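Local structure of NTP pyrophosphohydrolase MazG-like domain-containing protein (Vibrio sp. DAT722, 2Q73) at residues E29-L34 against Y60-Y65; S35-K40 against G53-E58; E5-I10 against A68-H73. The protein probably hydrolyses nucleoside triphosphates to monophosphates and pyrophosphate with the help of magnesium, as a MazG-type house-cleaning enzyme. All blocks are in the same frame, centred on the assembly; numbering follows the deposited sequence. Where two conformers were deposited one is given.

Contact 1 of 3, residues E29-L34 against Y60-Y65. With MG (magnesium ion), chain G.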
loop_
_atom_site.group_PDB
_atom_site.type_symbol
_atom_site.label_atom_id
_atom_site.label_comp_id
_atom_site.label_asym_id
_atom_site.label_seq_id
_atom_site.Cartn_x
_atom_site.Cartn_y
_atom_site.Cartn_z
ATOM N N GLU C 29 -5.145 0.066 4.777
ATOM C CA GLU C 29 -6.378 0.810 4.495
ATOM C C GLU C 29 -6.115 2.301 4.589
ATOM O O GLU C 29 -6.581 3.075 3.745
ATOM C CB GLU C 29 -7.502 0.416 5.465
ATOM C CG GLU C 29 -8.045 -0.941 5.203
ATOM C CD GLU C 29 -8.864 -1.450 6.368
ATOM O OE1 GLU C 29 -9.768 -0.709 6.805
ATOM O OE2 GLU C 29 -8.588 -2.581 6.833
ATOM N N GLU C 30 -5.367 2.714 5.610
ATOM C CA GLU C 30 -5.097 4.162 5.774
ATOM C C GLU C 30 -4.161 4.706 4.710
ATOM O O GLU C 30 -4.308 5.854 4.280
ATOM C CB GLU C 30 -4.566 4.504 7.175
ATOM C CG GLU C 30 -5.511 4.089 8.314
ATOM C CD GLU C 30 -6.917 4.680 8.248
ATOM O OE1 GLU C 30 -7.170 5.714 7.596
ATOM O OE2 GLU C 30 -7.809 4.092 8.900
ATOM N N VAL C 31 -3.214 3.883 4.273
ATOM C CA VAL C 31 -2.309 4.279 3.212
ATOM C C VAL C 31 -3.143 4.518 1.943
ATOM O O VAL C 31 -2.879 5.470 1.207
ATOM C CB VAL C 31 -1.211 3.238 3.006
ATOM C CG1 VAL C 31 -0.428 3.468 1.697
ATOM C CG2 VAL C 31 -0.212 3.281 4.181
ATOM N N GLY C 32 -4.133 3.660 1.680
ATOM C CA GLY C 32 -4.996 3.864 0.495
ATOM C C GLY C 32 -5.818 5.135 0.589
ATOM O O GLY C 32 -5.978 5.853 -0.382
ATOM N N GLU C 33 -6.339 5.418 1.779
ATOM C CA GLU C 33 -7.071 6.674 1.998
ATOM C C GLU C 33 -6.134 7.868 1.879
ATOM O O GLU C 33 -6.533 8.914 1.349
ATOM C CB GLU C 33 -7.776 6.633 3.361
ATOM C CG GLU C 33 -8.902 5.594 3.356
ATOM C CD GLU C 33 -9.791 5.605 4.608
ATOM O OE1 GLU C 33 -9.525 6.384 5.563
ATOM O OE2 GLU C 33 -10.795 4.831 4.618
ATOM N N LEU C 34 -4.893 7.731 2.357
ATOM C CA LEU C 34 -3.884 8.762 2.122
ATOM C C LEU C 34 -3.678 9.053 0.619
ATOM O O LEU C 34 -3.629 10.222 0.198
ATOM C CB LEU C 34 -2.534 8.385 2.772
ATOM C CG LEU C 34 -1.369 9.379 2.572
ATOM C CD1 LEU C 34 -1.697 10.771 3.179
ATOM C CD2 LEU C 34 -0.123 8.819 3.202
ATOM N N TYR C 60 -2.162 11.440 9.857
ATOM C CA TYR C 60 -2.328 11.072 11.264
ATOM C C TYR C 60 -2.794 9.605 11.391
ATOM O O TYR C 60 -2.293 8.858 12.232
ATOM C CB TYR C 60 -3.305 11.996 11.992
ATOM C CG TYR C 60 -3.388 11.599 13.457
ATOM C CD1 TYR C 60 -2.449 12.062 14.371
ATOM C CD2 TYR C 60 -4.338 10.672 13.893
ATOM C CE1 TYR C 60 -2.499 11.655 15.720
ATOM C CE2 TYR C 60 -4.385 10.252 15.219
ATOM C CZ TYR C 60 -3.466 10.743 16.121
ATOM O OH TYR C 60 -3.523 10.333 17.444
ATOM N N ASP C 61 -3.749 9.195 10.561
ATOM C CA ASP C 61 -4.257 7.836 10.665
ATOM C C ASP C 61 -3.179 6.787 10.348
ATOM O O ASP C 61 -3.156 5.739 10.978
ATOM C CB ASP C 61 -5.480 7.627 9.769
ATOM C CG ASP C 61 -6.704 8.416 10.227
ATOM O OD1 ASP C 61 -6.721 8.991 11.336
ATOM O OD2 ASP C 61 -7.677 8.447 9.442
ATOM N N VAL C 62 -2.306 7.055 9.361
ATOM C CA VAL C 62 -1.165 6.176 9.081
ATOM C C VAL C 62 -0.225 6.135 10.312
ATOM O O VAL C 62 0.180 5.037 10.769
ATOM C CB VAL C 62 -0.422 6.598 7.782
ATOM C CG1 VAL C 62 0.879 5.824 7.648
ATOM C CG2 VAL C 62 -1.331 6.350 6.544
ATOM N N LEU C 63 0.089 7.313 10.852
ATOM C CA LEU C 63 0.919 7.471 12.057
ATOM C C LEU C 63 0.360 6.659 13.232
ATOM O O LEU C 63 1.123 6.006 13.962
ATOM C CB LEU C 63 1.033 8.950 12.450
ATOM C CG LEU C 63 1.723 9.286 13.774
ATOM C CD1 LEU C 63 3.153 8.823 13.683
ATOM C CD2 LEU C 63 1.654 10.787 14.089
ATOM N N TYR C 64 -0.965 6.689 13.386
ATOM C CA TYR C 64 -1.638 5.962 14.458
ATOM C C TYR C 64 -1.333 4.474 14.333
ATOM O O TYR C 64 -0.947 3.839 15.307
ATOM C CB TYR C 64 -3.150 6.190 14.416
ATOM C CG TYR C 64 -3.901 5.409 15.484
ATOM C CD1 TYR C 64 -4.208 5.990 16.710
ATOM C CD2 TYR C 64 -4.300 4.079 15.263
ATOM C CE1 TYR C 64 -4.893 5.277 17.700
ATOM C CE2 TYR C 64 -4.983 3.363 16.238
ATOM C CZ TYR C 64 -5.279 3.969 17.451
ATOM O OH TYR C 64 -5.944 3.269 18.437
ATOM N N TYR C 65 -1.484 3.923 13.130
ATOM C CA TYR C 65 -1.223 2.487 12.940
ATOM C C TYR C 65 0.251 2.104 12.977
ATOM O O TYR C 65 0.573 1.009 13.422
ATOM C CB TYR C 65 -1.994 1.924 11.735
ATOM C CG TYR C 65 -3.436 1.813 12.107
ATOM C CD1 TYR C 65 -4.376 2.763 11.665
ATOM C CD2 TYR C 65 -3.855 0.823 13.016
ATOM C CE1 TYR C 65 -5.722 2.675 12.072
ATOM C CE2 TYR C 65 -5.163 0.740 13.436
ATOM C CZ TYR C 65 -6.087 1.668 12.962
ATOM O OH TYR C 65 -7.371 1.542 13.366
HETATM MG MG MG G . -8.682 7.399 7.452
HETATM O O HOH W 1 -9.897 5.777 9.097
HETATM O O HOH W 2 -10.526 8.791 6.839
#

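Contact 2 of 3, residues S35-K40 against G53-E58. With MG (magnesium ion), chain G.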
loop_
_atom_site.group_PDB
_atom_site.type_symbol
_atom_site.label_atom_id
_atom_site.label_comp_id
_atom_site.label_asym_id
_atom_site.label_seq_id
_atom_site.Cartn_x
_atom_site.Cartn_y
_atom_site.Cartn_z
ATOM N N SER C 35 -3.541 7.993 -0.168
ATOM C CA SER C 35 -3.397 8.123 -1.607
ATOM C C SER C 35 -4.501 8.966 -2.214
ATOM O O SER C 35 -4.225 9.887 -2.985
ATOM C CB SER C 35 -3.391 6.728 -2.227
ATOM O OG SER C 35 -2.955 6.852 -3.547
ATOM N N GLU C 36 -5.747 8.677 -1.826
ATOM C CA GLU C 36 -6.911 9.434 -2.282
ATOM C C GLU C 36 -6.847 10.915 -1.875
ATOM O O GLU C 36 -7.100 11.791 -2.711
ATOM C CB GLU C 36 -8.194 8.797 -1.737
ATOM C CG GLU C 36 -9.488 9.407 -2.314
ATOM C CD GLU C 36 -10.739 8.847 -1.670
ATOM O OE1 GLU C 36 -10.631 8.038 -0.707
ATOM O OE2 GLU C 36 -11.837 9.241 -2.117
ATOM N N SER C 37 -6.541 11.192 -0.602
ATOM C CA SER C 37 -6.437 12.579 -0.117
ATOM C C SER C 37 -5.365 13.375 -0.871
ATOM O O SER C 37 -5.564 14.551 -1.175
ATOM C CB SER C 37 -6.191 12.649 1.408
ATOM O OG SER C 37 -4.861 12.230 1.730
ATOM N N ILE C 38 -4.233 12.732 -1.174
ATOM C CA ILE C 38 -3.170 13.397 -1.937
ATOM C C ILE C 38 -3.600 13.634 -3.396
ATOM O O ILE C 38 -3.411 14.732 -3.934
ATOM C CB ILE C 38 -1.810 12.627 -1.846
ATOM C CG1 ILE C 38 -1.278 12.707 -0.402
ATOM C CG2 ILE C 38 -0.772 13.192 -2.858
ATOM C CD1 ILE C 38 0.011 11.882 -0.132
ATOM N N ARG C 39 -4.214 12.625 -4.010
ATOM C CA ARG C 39 -4.677 12.761 -5.396
ATOM C C ARG C 39 -5.670 13.915 -5.509
ATOM O O ARG C 39 -5.655 14.681 -6.466
ATOM C CB ARG C 39 -5.316 11.443 -5.858
ATOM C CG ARG C 39 -5.869 11.485 -7.269
ATOM C CD ARG C 39 -6.401 10.108 -7.716
ATOM N NE ARG C 39 -7.459 9.561 -6.862
ATOM C CZ ARG C 39 -8.759 9.880 -6.925
ATOM N NH1 ARG C 39 -9.220 10.797 -7.781
ATOM N NH2 ARG C 39 -9.608 9.287 -6.104
ATOM N N LYS C 40 -6.525 14.042 -4.497
ATOM C CA LYS C 40 -7.541 15.082 -4.498
ATOM C C LYS C 40 -7.036 16.459 -4.029
ATOM O O LYS C 40 -7.795 17.448 -4.018
ATOM C CB LYS C 40 -8.734 14.617 -3.654
ATOM C CG LYS C 40 -9.528 13.510 -4.314
ATOM C CD LYS C 40 -10.683 13.074 -3.422
ATOM C CE LYS C 40 -11.615 12.110 -4.131
ATOM N NZ LYS C 40 -12.827 11.780 -3.289
ATOM N N GLY C 53 -11.327 13.210 5.460
ATOM C CA GLY C 53 -10.762 13.011 4.128
ATOM C C GLY C 53 -9.567 13.893 3.782
ATOM O O GLY C 53 -9.024 13.788 2.676
ATOM N N SER C 54 -9.165 14.771 4.700
ATOM C CA SER C 54 -7.997 15.620 4.477
ATOM C C SER C 54 -6.678 14.832 4.484
ATOM O O SER C 54 -6.564 13.759 5.083
ATOM C CB SER C 54 -7.922 16.733 5.516
ATOM O OG SER C 54 -7.589 16.198 6.786
ATOM N N VAL C 55 -5.671 15.380 3.822
ATOM C CA VAL C 55 -4.338 14.798 3.871
ATOM C C VAL C 55 -3.875 14.714 5.338
ATOM O O VAL C 55 -3.312 13.695 5.757
ATOM C CB VAL C 55 -3.333 15.611 2.991
ATOM C CG1 VAL C 55 -1.894 15.145 3.242
ATOM C CG2 VAL C 55 -3.664 15.417 1.481
ATOM N N ALA C 56 -4.140 15.762 6.110
ATOM C CA ALA C 56 -3.805 15.792 7.549
ATOM C C ALA C 56 -4.383 14.595 8.301
ATOM O O ALA C 56 -3.664 13.908 9.049
ATOM C CB ALA C 56 -4.280 17.114 8.187
ATOM N N GLU C 57 -5.676 14.342 8.103
ATOM C CA GLU C 57 -6.330 13.203 8.756
ATOM C C GLU C 57 -5.697 11.890 8.355
ATOM O O GLU C 57 -5.412 11.046 9.213
ATOM C CB GLU C 57 -7.831 13.173 8.466
ATOM C CG GLU C 57 -8.469 11.810 8.635
ATOM C CD GLU C 57 -9.953 11.875 8.867
ATOM O OE1 GLU C 57 -10.717 11.569 7.921
ATOM O OE2 GLU C 57 -10.357 12.234 9.995
ATOM N N GLU C 58 -5.454 11.706 7.057
ATOM C CA GLU C 58 -4.946 10.427 6.592
ATOM C C GLU C 58 -3.510 10.189 7.050
ATOM O O GLU C 58 -3.175 9.057 7.407
ATOM C CB GLU C 58 -5.082 10.265 5.060
ATOM C CG GLU C 58 -6.499 10.573 4.523
ATOM C CD GLU C 58 -7.653 9.913 5.286
ATOM O OE1 GLU C 58 -7.438 8.926 6.012
ATOM O OE2 GLU C 58 -8.802 10.389 5.127
HETATM MG MG MG G . -8.682 7.399 7.452
HETATM O O HOH W 2 -10.526 8.791 6.839
#

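Contact 3 of 3, residues E5-I10 against A68-H73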
loop_
_atom_site.group_PDB
_atom_site.type_symbol
_atom_site.label_atom_id
_atom_site.label_comp_id
_atom_site.label_asym_id
_atom_site.label_seq_id
_atom_site.Cartn_x
_atom_site.Cartn_y
_atom_site.Cartn_z
ATOM N N GLU C 5 5.486 9.348 24.075
ATOM C CA GLU C 5 4.196 9.639 24.720
ATOM C C GLU C 5 2.988 9.283 23.832
ATOM O O GLU C 5 1.997 8.738 24.322
ATOM C CB GLU C 5 4.123 11.104 25.176
ATOM C CG GLU C 5 5.010 11.414 26.372
ATOM C CD GLU C 5 5.315 12.910 26.545
ATOM O OE1 GLU C 5 4.813 13.751 25.754
ATOM O OE2 GLU C 5 6.080 13.239 27.477
ATOM N N LEU C 6 3.065 9.597 22.543
ATOM C CA LEU C 6 2.008 9.221 21.613
ATOM C C LEU C 6 1.877 7.694 21.560
ATOM O O LEU C 6 0.767 7.147 21.629
ATOM C CB LEU C 6 2.280 9.796 20.217
ATOM C CG LEU C 6 1.289 9.426 19.105
ATOM C CD1 LEU C 6 -0.100 9.994 19.388
ATOM C CD2 LEU C 6 1.791 9.901 17.743
ATOM N N GLN C 7 3.017 7.012 21.456
ATOM C CA GLN C 7 3.036 5.547 21.364
ATOM C C GLN C 7 2.430 4.923 22.622
ATOM O O GLN C 7 1.643 3.977 22.530
ATOM C CB GLN C 7 4.459 5.039 21.148
ATOM C CG GLN C 7 4.550 3.729 20.379
ATOM C CD GLN C 7 5.927 3.096 20.474
ATOM O OE1 GLN C 7 6.954 3.740 20.200
ATOM N NE2 GLN C 7 5.958 1.828 20.854
ATOM N N SER C 8 2.776 5.468 23.790
ATOM C CA SER C 8 2.259 4.939 25.053
ATOM C C SER C 8 0.783 5.283 25.284
ATOM O O SER C 8 0.047 4.468 25.837
ATOM C CB SER C 8 3.151 5.307 26.253
ATOM O OG SER C 8 3.084 6.682 26.535
ATOM N N HIS C 9 0.344 6.459 24.833
ATOM C CA HIS C 9 -1.078 6.828 24.883
ATOM C C HIS C 9 -1.932 5.924 23.976
ATOM O O HIS C 9 -3.027 5.510 24.355
ATOM C CB HIS C 9 -1.276 8.322 24.555
ATOM C CG HIS C 9 -0.899 9.245 25.676
ATOM N ND1 HIS C 9 -1.338 10.550 25.745
ATOM C CD2 HIS C 9 -0.142 9.047 26.784
ATOM C CE1 HIS C 9 -0.856 11.118 26.838
ATOM N NE2 HIS C 9 -0.127 10.227 27.485
ATOM N N ILE C 10 -1.417 5.590 22.797
ATOM C CA ILE C 10 -2.120 4.682 21.896
ATOM C C ILE C 10 -2.197 3.281 22.517
ATOM O O ILE C 10 -3.257 2.648 22.488
ATOM C CB ILE C 10 -1.479 4.653 20.500
ATOM C CG1 ILE C 10 -1.699 5.997 19.794
ATOM C CG2 ILE C 10 -2.043 3.476 19.638
ATOM C CD1 ILE C 10 -0.991 6.092 18.431
ATOM N N ALA C 68 0.663 1.916 16.659
ATOM C CA ALA C 68 -0.063 0.748 17.177
ATOM C C ALA C 68 0.710 -0.530 16.843
ATOM O O ALA C 68 0.879 -1.400 17.697
ATOM C CB ALA C 68 -1.462 0.691 16.625
ATOM N N LEU C 69 1.216 -0.616 15.620
ATOM C CA LEU C 69 2.058 -1.753 15.212
ATOM C C LEU C 69 3.352 -1.817 16.011
ATOM O O LEU C 69 3.834 -2.904 16.334
ATOM C CB LEU C 69 2.376 -1.675 13.721
ATOM C CG LEU C 69 1.244 -2.142 12.795
ATOM C CD1 LEU C 69 1.429 -1.580 11.388
ATOM C CD2 LEU C 69 1.227 -3.685 12.780
ATOM N N ALA C 70 3.931 -0.656 16.324
ATOM C CA ALA C 70 5.154 -0.664 17.115
ATOM C C ALA C 70 4.888 -1.318 18.473
ATOM O O ALA C 70 5.701 -2.134 18.960
ATOM C CB ALA C 70 5.722 0.745 17.271
ATOM N N ASN C 71 3.758 -0.968 19.088
ATOM C CA ASN C 71 3.389 -1.553 20.372
ATOM C C ASN C 71 3.243 -3.076 20.272
ATOM O O ASN C 71 3.783 -3.814 21.108
ATOM C CB ASN C 71 2.092 -0.923 20.892
ATOM C CG ASN C 71 2.265 0.530 21.280
ATOM O OD1 ASN C 71 3.314 0.927 21.800
ATOM N ND2 ASN C 71 1.229 1.329 21.058
ATOM N N ILE C 72 2.493 -3.516 19.263
ATOM C CA ILE C 72 2.247 -4.939 18.945
ATOM C C ILE C 72 3.553 -5.729 18.783
ATOM O O ILE C 72 3.661 -6.870 19.257
ATOM C CB ILE C 72 1.314 -5.064 17.647
ATOM C CG1 ILE C 72 -0.100 -4.558 17.950
ATOM C CG2 ILE C 72 1.212 -6.481 17.090
ATOM C CD1 ILE C 72 -0.680 -5.065 19.245
ATOM N N HIS C 73 4.538 -5.112 18.130
ATOM C CA HIS C 73 5.762 -5.802 17.725
ATOM C C HIS C 73 6.948 -5.530 18.630
ATOM O O HIS C 73 8.081 -5.846 18.266
ATOM C CB HIS C 73 6.097 -5.483 16.262
ATOM C CG HIS C 73 5.123 -6.084 15.299
ATOM N ND1 HIS C 73 5.198 -7.400 14.900
ATOM C CD2 HIS C 73 4.032 -5.568 14.688
ATOM C CE1 HIS C 73 4.210 -7.659 14.062
ATOM N NE2 HIS C 73 3.488 -6.564 13.916
#

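Contact 1 of 3, residues E29-L34 against Y60-Y65
Glu30 and Asp61 meet at a magnesium ion that both helices hold between them. OE1 of Glu30 lies 2.3 Å from the magnesium ion and OD2 of Asp61 lies 2.5 Å from it, each carboxylate giving one oxygen, with the two carboxylate planes 78° apart. Those two oxygens, Glu30 OE1 and Asp61 OD2, stand 3.3 Å from each other, a close approach of two acids that is probably made tolerable by the cation they share. Glu33, one turn after Glu30, adds OE1 at 2.3 Å from the magnesium ion through an extended chain; Glu58 and water 2 complete the five ligands modelled. In Glu30 the chain bends at chi2 (-57°), folding the carboxylate back toward the ion instead of letting it run past. Its other oxygen, OE2, accepts from water 1 at 2.7 Å, and the same water donates weakly to Asp61 OD2.

Around the metal shell the stem of Glu30 is packed between Val62 and Tyr65, and Lys26 makes a long, weak ion pair with Glu30 OE2. The aliphatic part of Glu30 lies against the Tyr65 ring, CG to CD1 3.8 Å, and the carboxylate plane is only 3° from that of the ring. On the apolar side CG2 of Val62 rests against helix 20-39, 3.8 Å from CB of Glu30, with CG2 of Val31 and CD2 of Leu34 also against it. Asp61 OD1 turns to a salt bridge with Lys84 of the second subunit, which probably helps fix the rotation of this carboxylate.

The pair is a nearly antiparallel packing of helices 20-39 and 55-72, with local axes 8.8 Å apart, and it brings together the acidic metal site of the MazG fold. Helix 3-13 covers another flank of helix 55-72 through Tyr60, Leu63 and Tyr64, while the second subunit packs on Val31, Leu34 and Val62.

Contact 2 of 3, residues S35-K40 against G53-E58
Ser37 and Val55 make the tight part of this contact, at the end of helix 20-39 and the start of helix 55-72, where the backbones come to 5.0 Å between the CA atoms of Ser37 and Val55. One methyl, CG2 of Val55, touches both O and OG of Ser37 at 3.4 Å, and it also reaches CG1 of Ile38. The Ser37 hydroxyl sits between its backbone N and carbonyl carbon (chi1 72°), where it is hydrogen-bonded to Leu34 O, one turn earlier. CB of Ser37 points toward segment 53-58 and lies 3.3 Å from O of Gly53. One turn further along helix 55-72, CG of Glu58 packs on OG of Ser37 at 3.6 Å. The start of that helix is secured by the buried Ser54 at the N-cap: its OG accepts from Glu57 N and is also hydrogen-bonded to Leu51 O.

The other side is looser and more polar. Lys40, exposed, bridges back to Glu36 of its own segment, NZ to OE2 3.0 Å, on the anti side of that carboxylate. In segment 53-58 the partly exposed Gly53 and Glu57 pair with each other, Gly53 N donating to Glu57 OE1 at 3.0 Å, from above the carboxylate plane.

The chemistry divides by role. Small side chains and methyl groups join the two helix ends closely, and packing against Ser37 probably helps place Glu58. That residue, bent at chi2, carries OE1 to 2.4 Å from the magnesium ion and lets OE2 accept from metal-bound water 2, which sets apolar packing and metal coordination side by side on one side chain.

Contact 3 of 3, residues E5-I10 against A68-H73
Gln7 reaches across to Asn71, and two hydrogen bonds join them, one amide to amide and one from Asn71 to the backbone O of Gln7. The helices cross steeply, at 74° between their N-to-C directions and with local axes 9.3 Å apart, and contact is made by Gln7, Ile10, Ala68, Ala70 and Asn71. Leu6, just before, turns to a different part of helix 55-72, packing on Leu63 and Cys67.

At Gln7 the side chain leaves the helix with CG swung to the far side from the backbone N (chi1 -151°) and runs on extended, bringing its amide alongside Asn71 with the two chains passing in opposite directions. NE2 of Gln7 donates to OD1 of Asn71 at 2.9 Å, the N-H...O angle being 162°; the donor stands above the carbonyl plane of the asparagine and the acceptor lies close to the plane of the glutamine amide. The same Gln7 NE2 touches CB of Ala70 at 3.8 Å and also donates to Val75 O, while Gln7 OE1 accepts from Leu77 N. In return Asn71 ND2 donates to the backbone O of Gln7 at 3.1 Å, from a position tilted off that carbonyl's plane.

One turn on, Ile10 closes the apolar half. Its CG2 meets CB of Ala68 at 4.1 Å and lies 4.2 Å from ND2 of Asn71, the two longer side chains crossing at about a right angle. Elsewhere the same isoleucine packs on Tyr64 and Cys67.

All the touching residues are buried, so the polar atoms need partners inside the protein: Asn71 OD1 and Gln7 O each receive an amide N-H across the contact, and Gln7 OE1 is satisfied by Leu77 N. The glutamine thereby ties helix 3-13 to the loop after helix 55-72 (Val75) and to the start of helix 77-90 (Leu77), and these directional bonds fix how the helices pair.

From the N terminus, helix 3-13 supplies the first half of contact 3, whose loop closes only when the chain reaches the end of helix 55-72. Within that loop, helix 20-39 runs out and its partner returns antiparallel, closing contact 1 at mid-length; inside this lies contact 2, bridging the ends of the 12-residue connection between its segments. The three loops therefore nest without crossing, and helix 55-72 takes part in all of them. Contacts 1 and 2 adjoin and share the magnesium site, whereas contact 3, about 23 Å from contact 2 between centres, fastens helix 3-13 on the other side of the chain's centre.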